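Local atomic coordinates of KLLA0B12012p (Kluyveromyces lactis, PDB entry 6Y3P), a protein that is a direct partner of the mRNA decapping enzyme Dcp2 and carries a C-terminal ATP-grasp domain of the tubulin-tyrosine ligase family that probably binds ATP. Residues F230-M235 / I363-D368; N25-K30 / D369-C374; E281-K286 / E295-I300; V375-M378 / P382-H385; H70-I75 / N347-F352. All coordinates share one frame; numbering follows the deposited sequence.

Contact 1: residues F230-M235 / I363-D368; sequences FVYDRM and IDELFD
Tyr232 lays one face of its ring against Leu366, whose CB sits 4.0 Å from the centroid of that ring and 24° off its normal, a CH-pi contact displaced toward the rim. The opposite face is covered by the backbone N of Arg234, so the ring lies between its own chain and helix 357-375. CG of Tyr232 stands anti to the backbone N (chi1 -173°), which carries the ring from strand 228-239 to the helix. At its far end the hydroxyl OH comes 3.3 Å from Glu365 CB and is hydrogen-bonded to Leu362 O, one turn earlier in the helix. The Glu365 carboxylate is turned almost perpendicular to the ring, the two planes 84° apart, with OE2 near the ring edge. Its chain, extended beyond CG, runs across the bent chain of Arg234 at about a right angle. Arg234 NH1 donates to Glu365 OE1 over 2.9 Å in a salt bridge that meets the oxygen from above the carboxylate plane. Asn361 OD1 also accepts from NH1, while NE pairs with Glu281. The contact thus joins the antiparallel sheet of the ATP-grasp domain to a covering helix through an apolar face with a polar rim; Arg234, held by two carboxylates and an amide oxygen, is probably limited in its rotation and offsets part of the negative charge of Glu365 and Glu281.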
# COMPACT_ATOMS: atom_id res chain seq x y z
N PHE A 230 8.09 -10.02 3.75
CA PHE A 230 8.82 -10.24 2.53
C PHE A 230 8.45 -9.21 1.50
O PHE A 230 7.27 -9.03 1.18
CB PHE A 230 8.53 -11.63 1.98
CG PHE A 230 8.95 -12.77 2.87
CD1 PHE A 230 10.24 -13.29 2.80
CD2 PHE A 230 8.05 -13.35 3.76
CE1 PHE A 230 10.62 -14.35 3.62
CE2 PHE A 230 8.43 -14.41 4.56
CZ PHE A 230 9.72 -14.90 4.49
N VAL A 231 9.45 -8.50 1.00
CA VAL A 231 9.26 -7.51 -0.05
C VAL A 231 9.68 -8.16 -1.37
O VAL A 231 10.73 -8.79 -1.46
CB VAL A 231 10.01 -6.20 0.25
CG1 VAL A 231 9.99 -5.26 -0.94
CG2 VAL A 231 9.45 -5.51 1.49
N TYR A 232 8.81 -8.06 -2.37
CA TYR A 232 9.04 -8.54 -3.72
C TYR A 232 9.77 -7.41 -4.49
O TYR A 232 9.21 -6.33 -4.69
CB TYR A 232 7.71 -8.94 -4.38
CG TYR A 232 7.90 -9.61 -5.72
CD1 TYR A 232 8.84 -10.63 -5.89
CD2 TYR A 232 7.13 -9.25 -6.82
CE1 TYR A 232 9.03 -11.25 -7.13
CE2 TYR A 232 7.31 -9.86 -8.06
CZ TYR A 232 8.26 -10.86 -8.20
OH TYR A 232 8.41 -11.48 -9.42
N ASP A 233 11.04 -7.66 -4.87
CA ASP A 233 11.92 -6.69 -5.53
C ASP A 233 11.61 -6.39 -7.00
O ASP A 233 12.23 -5.49 -7.55
CB ASP A 233 13.41 -7.06 -5.37
CG ASP A 233 14.01 -6.52 -4.09
OD1 ASP A 233 13.30 -5.79 -3.35
OD2 ASP A 233 15.19 -6.84 -3.81
N ARG A 234 10.68 -7.12 -7.62
CA ARG A 234 10.28 -6.84 -9.00
C ARG A 234 9.03 -5.97 -8.85
O ARG A 234 7.93 -6.48 -8.64
CB ARG A 234 10.02 -8.13 -9.77
CG ARG A 234 11.27 -9.04 -9.87
CD ARG A 234 11.09 -10.17 -10.89
NE ARG A 234 10.84 -9.65 -12.24
CZ ARG A 234 10.36 -10.37 -13.25
NH1 ARG A 234 10.09 -11.66 -13.09
NH2 ARG A 234 10.16 -9.80 -14.43
N MET A 235 9.25 -4.65 -8.78
CA MET A 235 8.18 -3.69 -8.54
C MET A 235 7.62 -3.06 -9.83
O MET A 235 8.17 -3.25 -10.92
CB MET A 235 8.62 -2.63 -7.52
CG MET A 235 9.61 -3.13 -6.50
SD MET A 235 9.95 -1.82 -5.31
CE MET A 235 10.94 -2.74 -4.10
N ILE A 363 4.43 -11.65 -12.25
CA ILE A 363 3.38 -12.17 -11.37
C ILE A 363 3.59 -13.69 -11.12
O ILE A 363 3.34 -14.15 -10.00
CB ILE A 363 1.96 -11.77 -11.90
CG1 ILE A 363 1.72 -10.25 -11.77
CG2 ILE A 363 0.80 -12.57 -11.30
CD1 ILE A 363 1.67 -9.67 -10.31
N ASP A 364 4.10 -14.44 -12.15
CA ASP A 364 4.41 -15.88 -12.04
C ASP A 364 5.49 -16.14 -11.00
O ASP A 364 5.39 -17.09 -10.23
CB ASP A 364 4.88 -16.43 -13.39
CG ASP A 364 3.80 -16.76 -14.39
OD1 ASP A 364 2.61 -16.53 -14.08
OD2 ASP A 364 4.15 -17.26 -15.49
N GLU A 365 6.52 -15.29 -10.97
CA GLU A 365 7.64 -15.41 -10.04
C GLU A 365 7.20 -15.00 -8.64
O GLU A 365 7.73 -15.52 -7.66
CB GLU A 365 8.81 -14.55 -10.54
CG GLU A 365 10.05 -14.69 -9.67
CD GLU A 365 11.21 -13.77 -9.98
OE1 GLU A 365 11.39 -13.40 -11.17
OE2 GLU A 365 11.97 -13.45 -9.04
N LEU A 366 6.22 -14.07 -8.55
CA LEU A 366 5.70 -13.62 -7.27
C LEU A 366 5.01 -14.77 -6.55
O LEU A 366 5.34 -15.04 -5.39
CB LEU A 366 4.75 -12.41 -7.43
CG LEU A 366 3.77 -12.09 -6.26
CD1 LEU A 366 4.48 -11.68 -4.98
CD2 LEU A 366 2.77 -11.04 -6.67
N PHE A 367 4.05 -15.44 -7.23
CA PHE A 367 3.26 -16.54 -6.65
C PHE A 367 4.08 -17.79 -6.47
O PHE A 367 3.83 -18.52 -5.53
CB PHE A 367 1.94 -16.77 -7.41
CG PHE A 367 1.02 -15.60 -7.17
CD1 PHE A 367 0.34 -15.47 -5.96
CD2 PHE A 367 0.91 -14.58 -8.10
CE1 PHE A 367 -0.47 -14.35 -5.72
CE2 PHE A 367 0.12 -13.45 -7.85
CZ PHE A 367 -0.58 -13.36 -6.67
N ASP A 368 5.16 -17.95 -7.25
CA ASP A 368 6.12 -19.03 -7.09
C ASP A 368 6.83 -18.90 -5.72
O ASP A 368 6.90 -19.86 -4.97
CB ASP A 368 7.15 -19.00 -8.23
CG ASP A 368 7.87 -20.31 -8.36
OD1 ASP A 368 7.24 -21.28 -8.87
OD2 ASP A 368 9.01 -20.42 -7.85

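Contact 2: residues N25-K30 / D369-C374; sequences NRSFRK and DVVSIC. With SO4 (sulfate ion), chain B.
Val371 of helix 357-375 fits against Ser27 and Phe28 of helix 21-31, a helix-helix contact that brings the helix flanking the N-terminal parallel sheet onto the late helix of the ATP-grasp domain. The apolar part is small and buried: Phe28 CE1 lies 3.7 Å from Val371 CG2, the aromatic side chain crossing the valine at about a right angle. Phe28 leaves its helix away from the partner; with CG beside the backbone N (chi1 -72°) the ring swings back, and Ile10 of strand 8-12 also touches it. The polar part belongs to Ser27, whose OG is hydrogen-bonded to Phe367 O, a carbonyl one turn before Val371. Ionic contacts add to this: Arg26 NH2 pairs with Asp364, earlier in helix 357-375, and the guanidinium also meets a sulfate, probably from the crystallisation liquor, with NH1 2.8 Å from its O2 and weak further bonds from both terminal nitrogens. Back at the helix interface, Ser27 OG lies just 3.1 Å from Val371 CB.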
# COMPACT_ATOMS: atom_id res chain seq x y z
N ASN A 25 -2.05 -22.20 -9.54
CA ASN A 25 -2.12 -23.63 -9.83
C ASN A 25 -0.77 -24.22 -10.21
O ASN A 25 -0.42 -25.28 -9.70
CB ASN A 25 -3.16 -23.94 -10.88
CG ASN A 25 -4.42 -24.52 -10.30
OD1 ASN A 25 -4.47 -25.65 -9.81
ND2 ASN A 25 -5.48 -23.74 -10.35
N ARG A 26 0.01 -23.51 -11.06
CA ARG A 26 1.36 -23.95 -11.47
C ARG A 26 2.29 -24.00 -10.25
O ARG A 26 3.02 -24.98 -10.05
CB ARG A 26 1.94 -23.03 -12.55
CG ARG A 26 1.14 -23.08 -13.86
CD ARG A 26 1.84 -22.32 -14.99
NE ARG A 26 1.74 -20.86 -14.85
CZ ARG A 26 0.74 -20.11 -15.33
NH1 ARG A 26 -0.28 -20.68 -15.96
NH2 ARG A 26 0.75 -18.79 -15.17
N SER A 27 2.19 -22.98 -9.40
CA SER A 27 2.96 -22.84 -8.18
C SER A 27 2.57 -23.92 -7.14
O SER A 27 3.46 -24.49 -6.51
CB SER A 27 2.78 -21.44 -7.62
OG SER A 27 3.80 -21.22 -6.66
N PHE A 28 1.25 -24.21 -6.97
CA PHE A 28 0.80 -25.26 -6.05
C PHE A 28 1.27 -26.64 -6.54
O PHE A 28 1.76 -27.44 -5.74
CB PHE A 28 -0.74 -25.26 -5.84
CG PHE A 28 -1.27 -24.11 -4.99
CD1 PHE A 28 -0.59 -23.68 -3.86
CD2 PHE A 28 -2.49 -23.50 -5.30
CE1 PHE A 28 -1.08 -22.62 -3.08
CE2 PHE A 28 -2.97 -22.43 -4.53
CZ PHE A 28 -2.26 -22.00 -3.43
N ARG A 29 1.20 -26.88 -7.87
CA ARG A 29 1.63 -28.10 -8.56
C ARG A 29 3.13 -28.36 -8.34
O ARG A 29 3.53 -29.47 -7.98
CB ARG A 29 1.36 -27.99 -10.08
CG ARG A 29 0.33 -28.98 -10.63
CD ARG A 29 0.91 -30.35 -10.98
NE ARG A 29 1.66 -30.36 -12.24
CZ ARG A 29 2.16 -31.45 -12.83
NH1 ARG A 29 1.97 -32.64 -12.28
NH2 ARG A 29 2.83 -31.35 -13.97
N LYS A 30 3.95 -27.32 -8.58
CA LYS A 30 5.41 -27.36 -8.51
C LYS A 30 6.00 -27.53 -7.11
O LYS A 30 6.86 -28.39 -6.92
CB LYS A 30 5.99 -26.12 -9.20
CG LYS A 30 7.47 -26.20 -9.52
CD LYS A 30 8.06 -24.83 -9.89
CE LYS A 30 7.95 -24.52 -11.36
NZ LYS A 30 8.62 -23.23 -11.70
N ASP A 369 7.28 -17.67 -5.38
CA ASP A 369 7.95 -17.34 -4.13
C ASP A 369 7.05 -17.45 -2.93
O ASP A 369 7.47 -17.98 -1.91
CB ASP A 369 8.57 -15.95 -4.20
CG ASP A 369 9.68 -15.79 -5.24
OD1 ASP A 369 10.32 -16.82 -5.59
OD2 ASP A 369 9.92 -14.64 -5.69
N VAL A 370 5.79 -16.98 -3.07
CA VAL A 370 4.79 -17.00 -2.00
C VAL A 370 4.51 -18.45 -1.60
O VAL A 370 4.59 -18.78 -0.43
CB VAL A 370 3.50 -16.22 -2.38
CG1 VAL A 370 2.36 -16.51 -1.40
CG2 VAL A 370 3.77 -14.72 -2.45
N VAL A 371 4.26 -19.30 -2.59
CA VAL A 371 3.99 -20.72 -2.37
C VAL A 371 5.24 -21.48 -1.85
O VAL A 371 5.13 -22.18 -0.85
CB VAL A 371 3.34 -21.36 -3.62
CG1 VAL A 371 3.21 -22.87 -3.47
CG2 VAL A 371 1.98 -20.73 -3.92
N SER A 372 6.41 -21.30 -2.49
CA SER A 372 7.63 -22.01 -2.11
C SER A 372 8.26 -21.59 -0.77
O SER A 372 9.04 -22.37 -0.21
CB SER A 372 8.68 -21.91 -3.22
OG SER A 372 9.10 -20.57 -3.43
N ILE A 373 7.96 -20.35 -0.28
CA ILE A 373 8.58 -19.81 0.95
C ILE A 373 7.59 -19.67 2.12
O ILE A 373 7.95 -19.94 3.27
CB ILE A 373 9.32 -18.47 0.61
CG1 ILE A 373 10.49 -18.74 -0.36
CG2 ILE A 373 9.80 -17.71 1.89
CD1 ILE A 373 11.02 -17.56 -1.11
N CYS A 374 6.37 -19.22 1.83
CA CYS A 374 5.36 -18.99 2.86
C CYS A 374 4.37 -20.15 3.04
O CYS A 374 4.02 -20.49 4.17
CB CYS A 374 4.63 -17.67 2.59
SG CYS A 374 5.73 -16.24 2.33
S SO4 B . -2.29 -18.13 -17.27
O1 SO4 B . -1.83 -17.06 -16.38
O2 SO4 B . -1.15 -18.83 -17.85
O3 SO4 B . -3.11 -17.57 -18.35
O4 SO4 B . -3.11 -19.09 -16.54

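Contact 3: residues E281-K286 / E295-I300; sequences EFDALK and EIRTQI. With SO4 (sulfate ion), chain D.
Asp283 OD1 is gripped by two arginines: Arg297 NH2 donates to it over 2.7 Å across the contact, and Arg293 NH1, one turn earlier in helix 290-313, forms a second salt bridge. The Arg297 bond, bent to 141° at the hydrogen, arrives on the anti side but well out of the carboxylate plane, and the guanidinium and carboxylate planes stand 64° apart. Glu294 holds the other terminal nitrogen, NH1, of Arg297. Arg297 NH2 also comes to the edge of the Phe282 ring, 3.7 Å from CD2. Phe282 has CG anti to the backbone N (chi1 174°), which directs the ring at the helix, where its CZ lies 3.6 Å from Ile296 CG2. Lys286 folds back on the 3-10 turn, its NZ bonding Asp283 O over 2.7 Å and a sulfate, probably from the crystallisation liquor, that Arg293 also binds. NZ also makes a long ion pair, 3.9 Å, with Asp283 OD2. Asp283, Lys286 and Arg297 make up a salt-bridge network in the connection from strand 279-281 to helix 290-313, against the antiparallel sheet of the ATP-grasp domain.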
# COMPACT_ATOMS: atom_id res chain seq x y z
N GLU A 281 7.71 -2.43 -15.44
CA GLU A 281 8.47 -2.93 -14.30
C GLU A 281 9.46 -1.82 -13.94
O GLU A 281 10.16 -1.28 -14.82
CB GLU A 281 9.22 -4.23 -14.63
CG GLU A 281 9.88 -4.86 -13.41
CD GLU A 281 10.71 -6.12 -13.62
OE1 GLU A 281 10.73 -6.64 -14.76
OE2 GLU A 281 11.35 -6.56 -12.64
N PHE A 282 9.49 -1.47 -12.65
CA PHE A 282 10.37 -0.43 -12.13
C PHE A 282 11.83 -0.54 -12.58
O PHE A 282 12.40 0.46 -13.01
CB PHE A 282 10.28 -0.38 -10.62
CG PHE A 282 11.26 0.58 -10.00
CD1 PHE A 282 11.05 1.95 -10.07
CD2 PHE A 282 12.38 0.11 -9.31
CE1 PHE A 282 11.95 2.83 -9.48
CE2 PHE A 282 13.29 1.00 -8.74
CZ PHE A 282 13.08 2.36 -8.84
N ASP A 283 12.43 -1.76 -12.51
CA ASP A 283 13.83 -1.97 -12.88
C ASP A 283 14.11 -1.81 -14.36
O ASP A 283 15.27 -1.66 -14.75
CB ASP A 283 14.36 -3.33 -12.37
CG ASP A 283 15.89 -3.39 -12.30
OD1 ASP A 283 16.48 -2.57 -11.57
OD2 ASP A 283 16.49 -4.20 -13.05
N ALA A 284 13.07 -1.83 -15.19
CA ALA A 284 13.20 -1.62 -16.62
C ALA A 284 13.36 -0.13 -16.95
O ALA A 284 13.59 0.19 -18.11
CB ALA A 284 11.99 -2.20 -17.35
N LEU A 285 13.19 0.79 -15.96
CA LEU A 285 13.34 2.23 -16.21
C LEU A 285 14.86 2.59 -16.12
O LEU A 285 15.40 2.77 -15.04
CB LEU A 285 12.49 3.04 -15.23
CG LEU A 285 10.97 2.70 -15.22
CD1 LEU A 285 10.28 3.32 -14.00
CD2 LEU A 285 10.27 3.16 -16.53
N LYS A 286 15.55 2.60 -17.29
CA LYS A 286 16.99 2.81 -17.34
C LYS A 286 17.40 4.26 -17.19
O LYS A 286 18.57 4.52 -16.90
CB LYS A 286 17.63 2.15 -18.57
CG LYS A 286 17.35 0.64 -18.71
CD LYS A 286 17.70 -0.19 -17.48
CE LYS A 286 17.37 -1.65 -17.69
NZ LYS A 286 17.33 -2.41 -16.41
N GLU A 295 18.97 2.37 -4.18
CA GLU A 295 18.69 3.26 -3.05
C GLU A 295 17.17 3.33 -2.83
O GLU A 295 16.72 3.38 -1.67
CB GLU A 295 19.23 4.67 -3.35
CG GLU A 295 20.69 4.88 -3.02
CD GLU A 295 21.34 6.12 -3.62
OE1 GLU A 295 20.61 7.08 -3.96
OE2 GLU A 295 22.59 6.14 -3.74
N ILE A 296 16.37 3.31 -3.93
CA ILE A 296 14.92 3.31 -3.83
C ILE A 296 14.46 1.95 -3.19
O ILE A 296 13.53 1.91 -2.38
CB ILE A 296 14.30 3.61 -5.23
CG1 ILE A 296 14.38 5.12 -5.55
CG2 ILE A 296 12.85 3.10 -5.36
CD1 ILE A 296 14.18 5.52 -7.14
N ARG A 297 15.15 0.86 -3.55
CA ARG A 297 14.82 -0.46 -3.01
C ARG A 297 15.17 -0.50 -1.52
O ARG A 297 14.38 -0.96 -0.71
CB ARG A 297 15.59 -1.54 -3.77
CG ARG A 297 14.72 -2.39 -4.67
CD ARG A 297 15.56 -3.15 -5.67
NE ARG A 297 15.07 -2.84 -7.01
CZ ARG A 297 15.84 -2.49 -8.04
NH1 ARG A 297 17.16 -2.44 -7.91
NH2 ARG A 297 15.29 -2.19 -9.21
N THR A 298 16.35 0.01 -1.15
CA THR A 298 16.84 0.09 0.23
C THR A 298 15.84 0.88 1.07
O THR A 298 15.34 0.32 2.05
CB THR A 298 18.27 0.61 0.20
OG1 THR A 298 19.00 -0.36 -0.55
CG2 THR A 298 18.88 0.76 1.62
N GLN A 299 15.44 2.09 0.63
CA GLN A 299 14.39 2.90 1.30
C GLN A 299 13.08 2.14 1.44
O GLN A 299 12.46 2.21 2.50
CB GLN A 299 14.08 4.19 0.53
CG GLN A 299 15.22 5.17 0.42
CD GLN A 299 14.82 6.30 -0.50
OE1 GLN A 299 13.98 7.14 -0.14
NE2 GLN A 299 15.40 6.33 -1.71
N ILE A 300 12.67 1.40 0.40
CA ILE A 300 11.40 0.64 0.44
C ILE A 300 11.45 -0.45 1.53
O ILE A 300 10.51 -0.58 2.33
CB ILE A 300 10.99 0.12 -0.97
CG1 ILE A 300 10.39 1.28 -1.79
CG2 ILE A 300 9.99 -1.06 -0.87
CD1 ILE A 300 10.32 1.13 -3.34
S SO4 D . 21.17 -2.11 -15.60
O1 SO4 D . 21.85 -0.81 -15.53
O2 SO4 D . 22.12 -3.18 -15.26
O3 SO4 D . 20.07 -2.12 -14.63
O4 SO4 D . 20.64 -2.32 -16.95

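Contact 4: residues V375-M378 / P382-H385; sequences VRPM and PPLH
Arg376 runs along Pro382, starting at CB, 4.1 Å from Pro382 O. CD comes only slightly closer to that carbonyl oxygen. A bend at chi3 (59°) then swings the guanidinium side-on to it, and NE donates to Pro382 O over 2.8 Å, nearly straight at 159°. The segments lie in the irregular link between helix 357-375 and strand 391-396 of the ATP-grasp domain, where residues 376-378 keep helical backbone angles without the regular bonds and the chain then turns back beside the helix end. Beyond NE, CZ has Leu384 CD2 over one face of the guanidinium, 4.2 Å above its plane. NH2 donates to the same Pro382 O over 3.1 Å, in the carbonyl plane and on a lone pair, and touches Pro382 CD at 3.5 Å. Both bonds lie in the guanidinium plane. NH1, the remaining tip, bonds His31 O at the end of helix 21-31. Beside this grip Pro377 CG meets Pro383 CB at 3.9 Å, the two rings packing at the surface.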
# COMPACT_ATOMS: atom_id res chain seq x y z
N VAL A 375 3.89 -20.73 1.90
CA VAL A 375 2.88 -21.79 1.93
C VAL A 375 3.50 -23.12 2.33
O VAL A 375 2.91 -23.79 3.16
CB VAL A 375 2.04 -21.86 0.62
CG1 VAL A 375 1.03 -23.03 0.64
CG2 VAL A 375 1.33 -20.54 0.36
N ARG A 376 4.64 -23.53 1.75
CA ARG A 376 5.28 -24.82 2.08
C ARG A 376 5.44 -25.04 3.62
O ARG A 376 4.97 -26.08 4.10
CB ARG A 376 6.64 -24.99 1.36
CG ARG A 376 6.56 -25.58 -0.05
CD ARG A 376 7.95 -25.67 -0.68
NE ARG A 376 8.86 -26.49 0.12
CZ ARG A 376 9.05 -27.80 -0.05
NH1 ARG A 376 8.41 -28.45 -1.02
NH2 ARG A 376 9.87 -28.46 0.74
N PRO A 377 5.97 -24.05 4.41
CA PRO A 377 6.11 -24.25 5.86
C PRO A 377 4.83 -24.49 6.68
O PRO A 377 4.91 -25.07 7.77
CB PRO A 377 6.83 -22.98 6.31
CG PRO A 377 7.56 -22.54 5.14
CD PRO A 377 6.61 -22.78 4.02
N MET A 378 3.66 -24.08 6.18
CA MET A 378 2.43 -24.33 6.94
C MET A 378 1.95 -25.77 6.70
O MET A 378 1.06 -26.24 7.41
CB MET A 378 1.33 -23.26 6.75
CG MET A 378 1.29 -22.56 5.40
SD MET A 378 0.15 -21.15 5.24
CE MET A 378 0.74 -20.08 6.65
N PRO A 382 9.99 -27.75 4.28
CA PRO A 382 10.98 -26.66 4.40
C PRO A 382 10.86 -25.53 3.37
O PRO A 382 10.62 -25.81 2.19
CB PRO A 382 12.33 -27.38 4.27
CG PRO A 382 12.02 -28.69 3.62
CD PRO A 382 10.64 -29.06 4.09
N PRO A 383 11.02 -24.26 3.78
CA PRO A 383 10.97 -23.16 2.79
C PRO A 383 12.07 -23.29 1.73
O PRO A 383 13.25 -23.39 2.06
CB PRO A 383 11.11 -21.89 3.64
CG PRO A 383 11.74 -22.34 4.92
CD PRO A 383 11.32 -23.77 5.14
N LEU A 384 11.66 -23.37 0.46
CA LEU A 384 12.55 -23.52 -0.70
C LEU A 384 13.42 -22.28 -0.89
O LEU A 384 12.89 -21.19 -1.16
CB LEU A 384 11.69 -23.79 -1.95
CG LEU A 384 12.14 -24.86 -2.96
CD1 LEU A 384 13.37 -24.42 -3.74
CD2 LEU A 384 12.28 -26.25 -2.32
N HIS A 385 14.75 -22.42 -0.74
CA HIS A 385 15.71 -21.32 -0.89
C HIS A 385 16.50 -21.46 -2.19
O HIS A 385 16.97 -22.55 -2.53
CB HIS A 385 16.67 -21.23 0.32
CG HIS A 385 17.83 -20.28 0.15
ND1 HIS A 385 18.99 -20.67 -0.51
CD2 HIS A 385 17.98 -19.01 0.57
CE1 HIS A 385 19.79 -19.61 -0.49
NE2 HIS A 385 19.23 -18.59 0.16

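Contact 5: residues H70-I75 / N347-F352; sequences HANSYI and NAFPDF
Phe349 brings the end of its ring up to Asn72 and Ser73, its CZ 3.5 Å from Asn72 O. This is where the parallel N-terminal sheet meets the large antiparallel sheet of this ATP-grasp fold: residues 70-75 run off strand 69-71, an outermost strand of the parallel sheet, and residues 347-352 form the loop after strand 341-347. Across the contact there is no hydrogen bond; polar groups merely border an aromatic rim. On one side of CZ, the Asn72 amide stands steeply to the ring, its plane 69° from the ring plane, with ND2 3.7 Å from CE2 of Phe349. Asn72 CG sits between the backbone N and the carbonyl carbon (chi1 67°), and its OD1 accepts from Gly53 N, which helps fix the amide. Ser73 lies at the edge, with CB in the plane of the ring. Phe349 also meets Tyr55, the ring planes about 60° apart, and touches Glu327 of strand 326-335. Ser73 OG, 3.6 Å from Phe349 CE1, turns its own hydrogen bond elsewhere: it donates to a lone pair of Tyr74 O over 3.1 Å, in the carbonyl plane.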
# COMPACT_ATOMS: atom_id res chain seq x y z
N HIS A 70 -5.75 -22.39 7.16
CA HIS A 70 -4.85 -21.30 6.78
C HIS A 70 -5.47 -20.60 5.63
O HIS A 70 -6.10 -21.22 4.78
CB HIS A 70 -3.45 -21.82 6.43
CG HIS A 70 -2.82 -22.62 7.53
ND1 HIS A 70 -3.37 -23.81 7.98
CD2 HIS A 70 -1.67 -22.39 8.22
CE1 HIS A 70 -2.57 -24.24 8.95
NE2 HIS A 70 -1.53 -23.43 9.11
N ALA A 71 -5.41 -19.29 5.65
CA ALA A 71 -6.00 -18.44 4.63
C ALA A 71 -5.01 -17.36 4.15
O ALA A 71 -4.02 -17.06 4.83
CB ALA A 71 -7.28 -17.80 5.17
N ASN A 72 -5.28 -16.77 2.98
CA ASN A 72 -4.47 -15.71 2.39
C ASN A 72 -4.93 -14.31 2.87
O ASN A 72 -5.00 -13.36 2.09
CB ASN A 72 -4.44 -15.82 0.86
CG ASN A 72 -5.76 -15.55 0.19
OD1 ASN A 72 -6.77 -16.18 0.47
ND2 ASN A 72 -5.78 -14.62 -0.76
N SER A 73 -5.22 -14.17 4.16
CA SER A 73 -5.58 -12.90 4.77
C SER A 73 -5.39 -12.93 6.27
O SER A 73 -5.54 -14.00 6.89
CB SER A 73 -7.04 -12.53 4.49
OG SER A 73 -7.29 -11.18 4.83
N TYR A 74 -5.12 -11.73 6.84
CA TYR A 74 -5.05 -11.53 8.28
C TYR A 74 -6.40 -10.99 8.72
O TYR A 74 -7.21 -10.60 7.88
CB TYR A 74 -3.90 -10.60 8.69
CG TYR A 74 -2.54 -11.24 8.59
CD1 TYR A 74 -1.82 -11.22 7.40
CD2 TYR A 74 -1.93 -11.81 9.71
CE1 TYR A 74 -0.57 -11.81 7.30
CE2 TYR A 74 -0.67 -12.39 9.63
CZ TYR A 74 0.02 -12.37 8.42
OH TYR A 74 1.27 -12.93 8.33
N ILE A 75 -6.67 -11.02 10.04
CA ILE A 75 -7.95 -10.57 10.59
C ILE A 75 -7.92 -9.08 10.92
O ILE A 75 -8.81 -8.35 10.47
CB ILE A 75 -8.36 -11.47 11.77
CG1 ILE A 75 -8.78 -12.87 11.25
CG2 ILE A 75 -9.51 -10.85 12.58
CD1 ILE A 75 -9.04 -13.92 12.31
N ASN A 347 -2.71 -1.21 0.21
CA ASN A 347 -3.95 -1.76 -0.32
C ASN A 347 -3.98 -3.27 -0.14
O ASN A 347 -3.07 -3.99 -0.55
CB ASN A 347 -4.15 -1.41 -1.81
CG ASN A 347 -4.23 0.07 -2.07
OD1 ASN A 347 -5.19 0.75 -1.68
ND2 ASN A 347 -3.21 0.60 -2.71
N ALA A 348 -5.04 -3.73 0.51
CA ALA A 348 -5.38 -5.12 0.75
C ALA A 348 -6.04 -5.59 -0.53
O ALA A 348 -6.70 -4.79 -1.22
CB ALA A 348 -6.40 -5.23 1.89
N PHE A 349 -5.87 -6.88 -0.84
CA PHE A 349 -6.44 -7.57 -2.01
C PHE A 349 -6.29 -6.72 -3.31
O PHE A 349 -7.28 -6.38 -3.97
CB PHE A 349 -7.89 -8.01 -1.69
CG PHE A 349 -7.88 -9.21 -0.77
CD1 PHE A 349 -7.64 -9.06 0.60
CD2 PHE A 349 -8.03 -10.50 -1.27
CE1 PHE A 349 -7.58 -10.16 1.44
CE2 PHE A 349 -7.95 -11.61 -0.43
CZ PHE A 349 -7.74 -11.43 0.93
N PRO A 350 -5.03 -6.34 -3.64
CA PRO A 350 -4.80 -5.52 -4.83
C PRO A 350 -5.12 -6.24 -6.14
O PRO A 350 -5.09 -7.47 -6.18
CB PRO A 350 -3.30 -5.20 -4.75
CG PRO A 350 -2.72 -6.37 -4.01
CD PRO A 350 -3.74 -6.68 -2.97
N ASP A 351 -5.44 -5.47 -7.20
CA ASP A 351 -5.70 -6.08 -8.50
C ASP A 351 -4.33 -6.38 -9.08
O ASP A 351 -3.50 -5.48 -9.24
CB ASP A 351 -6.54 -5.16 -9.43
CG ASP A 351 -7.24 -5.86 -10.61
OD1 ASP A 351 -7.36 -7.12 -10.59
OD2 ASP A 351 -7.72 -5.15 -11.52
N PHE A 352 -4.05 -7.66 -9.27
CA PHE A 352 -2.81 -8.17 -9.84
C PHE A 352 -2.90 -8.20 -11.38
O PHE A 352 -1.87 -8.39 -12.02
CB PHE A 352 -2.49 -9.57 -9.30
CG PHE A 352 -2.23 -9.66 -7.81
CD1 PHE A 352 -0.99 -9.33 -7.28
CD2 PHE A 352 -3.23 -10.10 -6.94
CE1 PHE A 352 -0.76 -9.42 -5.90
CE2 PHE A 352 -3.00 -10.16 -5.56
CZ PHE A 352 -1.77 -9.83 -5.05

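From the N terminus, helix 21-31 opens contact 2, which closes only at helix 357-375, 339 residues on, and encloses contacts 1, 3 and 5. Strand 69-71 opens contact 5, closed by residues 347-352. Contact 1 opens within the span 70-352, at strand 228-239, and closes beyond it at 363-368, so contacts 1 and 5 cross; Phe352 packs on Leu366 and Phe367. Contact 3, a short closure from 281-286 to 295-300, nests within all three and joins contact 1 through Met235 and Phe282. Contact 4 follows in series, linked to contact 2 by Ser372 and Leu384. Helix 357-375 thus ties the N-terminal parallel sheet's helix to the large antiparallel sheet.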